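Local coordinates for protein dicer Related Helicase (Caenorhabditis elegans, PDB 6M6Q) that probably hydrolyses ATP and binds double- and single-stranded RNA as a RIG-I-like helicase of RNA interference, the present chain being its N-terminal domain, at residues Val41-Phe52 / Leu64-Ile72. Numbering follows the deposited sequence.
Sequences VESTRNNDIGYF and LEEIARMII
Ile49 lies against Ala68, its CG2 3.8 Å from Ala68 CB. CG1 sits between the backbone N and the carbonyl carbon (chi1 61°), which goes with CG2 lying over Ala68 and the Arg69 side chain and CD1 reaching Leu64 CD1; both methyls also border Glu65 OE2. Beside it, Phe52 brings CB to 4.1 Å from Ala68 CB, and its ring passes obliquely by Ile71 CD1 and Ile72 CG2; Phe123 of helix 94-127 also meets this ring. Val41 CG2 touches Ile71 CG2, and Thr44 and Ile72 come tip to tip through CG2 and CD1 (4.0 Å). The contact thus packs helix 63-72 of this all-helical N-terminal domain against helix 33-42 and the loop that follows it. Thr44 OG1 turns back to bond Val41 O (2.7 Å). At the outer edge, Ile49 CG2 is centred 3.5 Å above one face of the Arg69 guanidinium. Near the guanidinium plane, Arg69 NH2 forms a salt bridge with Glu65 OE1 (3.2 Å), which it meets from above the carboxylate plane. Arg69 NH2 also makes a weak hydrogen bond to Asn47 O (3.4 Å). An alanine in place of Arg69 would probably uncover Ile49 CG2 and leave the Glu65 carboxylate without its cationic mate.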
loop_
_atom_site.group_PDB
_atom_site.type_symbol
_atom_site.label_atom_id
_atom_site.label_comp_id
_atom_site.label_asym_id
_atom_site.label_seq_id
_atom_site.Cartn_x
_atom_site.Cartn_y
_atom_site.Cartn_z
ATOM N N VAL B 41 11.882 5.615 -19.929
ATOM C CA VAL B 41 10.985 5.949 -21.072
ATOM C C VAL B 41 11.761 6.797 -22.085
ATOM O O VAL B 41 11.628 6.537 -23.282
ATOM C CB VAL B 41 9.709 6.661 -20.598
ATOM C CG1 VAL B 41 8.969 7.319 -21.758
ATOM C CG2 VAL B 41 8.792 5.713 -19.836
ATOM N N GLU B 42 12.584 7.730 -21.599
ATOM C CA GLU B 42 13.479 8.602 -22.413
ATOM C C GLU B 42 14.414 7.740 -23.269
ATOM O O GLU B 42 14.705 8.158 -24.392
ATOM C CB GLU B 42 14.280 9.515 -21.488
ATOM C CG GLU B 42 15.171 10.522 -22.203
ATOM C CD GLU B 42 16.066 11.317 -21.256
ATOM O OE1 GLU B 42 16.647 10.701 -20.329
ATOM O OE2 GLU B 42 16.156 12.552 -21.420
ATOM N N SER B 43 14.862 6.586 -22.739
ATOM C CA SER B 43 15.941 5.727 -23.315
ATOM C C SER B 43 15.432 4.906 -24.508
ATOM O O SER B 43 16.273 4.462 -25.304
ATOM C CB SER B 43 16.548 4.825 -22.269
ATOM O OG SER B 43 15.622 3.854 -21.840
ATOM N N THR B 44 14.112 4.718 -24.639
ATOM C CA THR B 44 13.484 4.016 -25.798
ATOM C C THR B 44 13.728 4.852 -27.066
ATOM O O THR B 44 13.136 5.944 -27.180
ATOM C CB THR B 44 11.992 3.722 -25.553
ATOM O OG1 THR B 44 11.285 4.954 -25.421
ATOM C CG2 THR B 44 11.748 2.873 -24.323
ATOM N N ARG B 45 14.608 4.378 -27.958
ATOM C CA ARG B 45 15.049 5.127 -29.170
ATOM C C ARG B 45 14.111 4.820 -30.350
ATOM O O ARG B 45 13.274 5.693 -30.668
ATOM C CB ARG B 45 16.513 4.818 -29.495
ATOM C CG ARG B 45 17.507 5.581 -28.629
ATOM C CD ARG B 45 17.536 7.080 -28.920
ATOM N NE ARG B 45 17.881 7.868 -27.741
ATOM C CZ ARG B 45 17.006 8.340 -26.846
ATOM N NH1 ARG B 45 17.436 9.041 -25.810
ATOM N NH2 ARG B 45 15.709 8.110 -26.985
ATOM N N ASN B 46 14.263 3.654 -30.992
ATOM C CA ASN B 46 13.474 3.257 -32.191
ATOM C C ASN B 46 12.962 1.822 -32.013
ATOM O O ASN B 46 13.745 0.878 -32.244
ATOM C CB ASN B 46 14.291 3.461 -33.472
ATOM C CG ASN B 46 14.506 4.928 -33.781
ATOM O OD1 ASN B 46 13.602 5.600 -34.275
ATOM N ND2 ASN B 46 15.690 5.440 -33.477
ATOM N N ASN B 47 11.688 1.682 -31.606
ATOM C CA ASN B 47 10.942 0.395 -31.481
ATOM C C ASN B 47 11.659 -0.571 -30.524
ATOM O O ASN B 47 11.248 -1.740 -30.481
ATOM C CB ASN B 47 10.714 -0.264 -32.842
ATOM C CG ASN B 47 9.871 0.592 -33.754
ATOM O OD1 ASN B 47 8.790 1.033 -33.369
ATOM N ND2 ASN B 47 10.352 0.830 -34.964
ATOM N N ASP B 48 12.612 -0.085 -29.721
ATOM C CA ASP B 48 13.253 -0.864 -28.630
ATOM C C ASP B 48 12.635 -0.441 -27.292
ATOM O O ASP B 48 12.008 0.638 -27.228
ATOM C CB ASP B 48 14.781 -0.734 -28.668
ATOM C CG ASP B 48 15.334 0.672 -28.462
ATOM O OD1 ASP B 48 15.078 1.543 -29.317
ATOM O OD2 ASP B 48 16.058 0.868 -27.475
ATOM N N ILE B 49 12.714 -1.303 -26.287
ATOM C CA ILE B 49 12.150 -1.024 -24.936
ATOM C C ILE B 49 13.237 -0.368 -24.074
ATOM O O ILE B 49 12.950 -0.041 -22.920
ATOM C CB ILE B 49 11.547 -2.296 -24.293
ATOM C CG1 ILE B 49 12.586 -3.398 -24.082
ATOM C CG2 ILE B 49 10.355 -2.797 -25.108
ATOM C CD1 ILE B 49 12.132 -4.495 -23.137
ATOM N N GLY B 50 14.409 -0.091 -24.652
ATOM C CA GLY B 50 15.506 0.650 -23.989
ATOM C C GLY B 50 15.930 -0.002 -22.681
ATOM O O GLY B 50 16.114 -1.227 -22.667
ATOM N N TYR B 51 16.074 0.794 -21.619
ATOM C CA TYR B 51 16.662 0.372 -20.317
ATOM C C TYR B 51 15.703 -0.604 -19.605
ATOM O O TYR B 51 16.160 -1.339 -18.712
ATOM C CB TYR B 51 16.962 1.571 -19.404
ATOM C CG TYR B 51 18.036 2.535 -19.867
ATOM C CD1 TYR B 51 18.922 2.213 -20.890
ATOM C CD2 TYR B 51 18.176 3.779 -19.261
ATOM C CE1 TYR B 51 19.898 3.107 -21.307
ATOM C CE2 TYR B 51 19.138 4.687 -19.676
ATOM C CZ TYR B 51 20.000 4.352 -20.704
ATOM O OH TYR B 51 20.941 5.245 -21.116
ATOM N N PHE B 52 14.417 -0.621 -19.983
ATOM C CA PHE B 52 13.397 -1.507 -19.371
ATOM C C PHE B 52 13.900 -2.961 -19.439
ATOM O O PHE B 52 13.618 -3.755 -18.513
ATOM C CB PHE B 52 12.030 -1.347 -20.065
ATOM C CG PHE B 52 11.224 -0.121 -19.687
ATOM C CD1 PHE B 52 10.470 -0.085 -18.520
ATOM C CD2 PHE B 52 11.163 0.975 -20.535
ATOM C CE1 PHE B 52 9.720 1.037 -18.198
ATOM C CE2 PHE B 52 10.409 2.091 -20.209
ATOM C CZ PHE B 52 9.699 2.124 -19.040
ATOM N N LEU B 64 7.786 -8.743 -19.080
ATOM C CA LEU B 64 8.462 -7.421 -19.061
ATOM C C LEU B 64 8.071 -6.661 -20.324
ATOM O O LEU B 64 7.484 -5.587 -20.197
ATOM C CB LEU B 64 9.979 -7.593 -18.964
ATOM C CG LEU B 64 10.775 -6.311 -18.692
ATOM C CD1 LEU B 64 11.221 -5.637 -19.989
ATOM C CD2 LEU B 64 9.979 -5.330 -17.846
ATOM N N GLU B 65 8.320 -7.259 -21.489
ATOM C CA GLU B 65 8.026 -6.688 -22.839
ATOM C C GLU B 65 6.575 -6.174 -22.885
ATOM O O GLU B 65 6.387 -5.030 -23.315
ATOM C CB GLU B 65 8.272 -7.742 -23.927
ATOM C CG GLU B 65 8.009 -7.256 -25.348
ATOM C CD GLU B 65 9.203 -6.636 -26.041
ATOM O OE1 GLU B 65 9.219 -6.630 -27.291
ATOM O OE2 GLU B 65 10.107 -6.159 -25.339
ATOM N N GLU B 66 5.604 -6.961 -22.393
ATOM C CA GLU B 66 4.167 -6.554 -22.339
ATOM C C GLU B 66 4.050 -5.227 -21.568
ATOM O O GLU B 66 3.384 -4.303 -22.072
ATOM C CB GLU B 66 3.289 -7.632 -21.685
ATOM C CG GLU B 66 2.919 -8.789 -22.597
ATOM C CD GLU B 66 2.113 -9.875 -21.892
ATOM O OE1 GLU B 66 2.029 -11.020 -22.427
ATOM O OE2 GLU B 66 1.575 -9.579 -20.794
ATOM N N ILE B 67 4.636 -5.159 -20.373
ATOM C CA ILE B 67 4.508 -3.994 -19.458
ATOM C C ILE B 67 5.098 -2.767 -20.151
ATOM O O ILE B 67 4.366 -1.758 -20.291
ATOM C CB ILE B 67 5.173 -4.291 -18.112
ATOM C CG1 ILE B 67 4.320 -5.255 -17.281
ATOM C CG2 ILE B 67 5.458 -3.007 -17.366
ATOM C CD1 ILE B 67 5.111 -6.125 -16.342
ATOM N N ALA B 68 6.351 -2.864 -20.607
ATOM C CA ALA B 68 7.071 -1.774 -21.299
ATOM C C ALA B 68 6.173 -1.218 -22.404
ATOM O O ALA B 68 5.896 -0.027 -22.376
ATOM C CB ALA B 68 8.397 -2.252 -21.843
ATOM N N ARG B 69 5.704 -2.069 -23.313
ATOM C CA ARG B 69 4.832 -1.653 -24.442
ATOM C C ARG B 69 3.648 -0.877 -23.887
ATOM O O ARG B 69 3.543 0.320 -24.187
ATOM C CB ARG B 69 4.352 -2.861 -25.239
ATOM C CG ARG B 69 5.472 -3.642 -25.904
ATOM C CD ARG B 69 6.531 -2.716 -26.453
ATOM N NE ARG B 69 7.516 -3.458 -27.204
ATOM C CZ ARG B 69 8.325 -2.938 -28.111
ATOM N NH1 ARG B 69 8.275 -1.649 -28.401
ATOM N NH2 ARG B 69 9.187 -3.719 -28.730
ATOM N N MET B 70 2.841 -1.509 -23.044
ATOM C CA MET B 70 1.617 -0.887 -22.482
ATOM C C MET B 70 1.909 0.553 -22.020
ATOM O O MET B 70 1.001 1.361 -22.077
ATOM C CB MET B 70 1.076 -1.701 -21.317
ATOM C CG MET B 70 0.343 -2.951 -21.770
ATOM S SD MET B 70 -1.249 -2.578 -22.565
ATOM C CE MET B 70 -2.147 -4.090 -22.207
ATOM N N ILE B 71 3.161 0.858 -21.666
ATOM C CA ILE B 71 3.594 2.183 -21.143
ATOM C C ILE B 71 3.930 3.126 -22.317
ATOM O O ILE B 71 3.517 4.307 -22.250
ATOM C CB ILE B 71 4.773 2.019 -20.157
ATOM C CG1 ILE B 71 4.345 1.300 -18.868
ATOM C CG2 ILE B 71 5.437 3.365 -19.857
ATOM C CD1 ILE B 71 5.510 0.824 -18.021
ATOM N N ILE B 72 4.656 2.647 -23.337
ATOM C CA ILE B 72 5.281 3.510 -24.399
ATOM C C ILE B 72 4.461 3.465 -25.700
ATOM O O ILE B 72 4.580 4.423 -26.486
ATOM C CB ILE B 72 6.747 3.119 -24.653
ATOM C CG1 ILE B 72 6.893 1.653 -25.068
ATOM C CG2 ILE B 72 7.593 3.456 -23.441
ATOM C CD1 ILE B 72 8.303 1.268 -25.467
#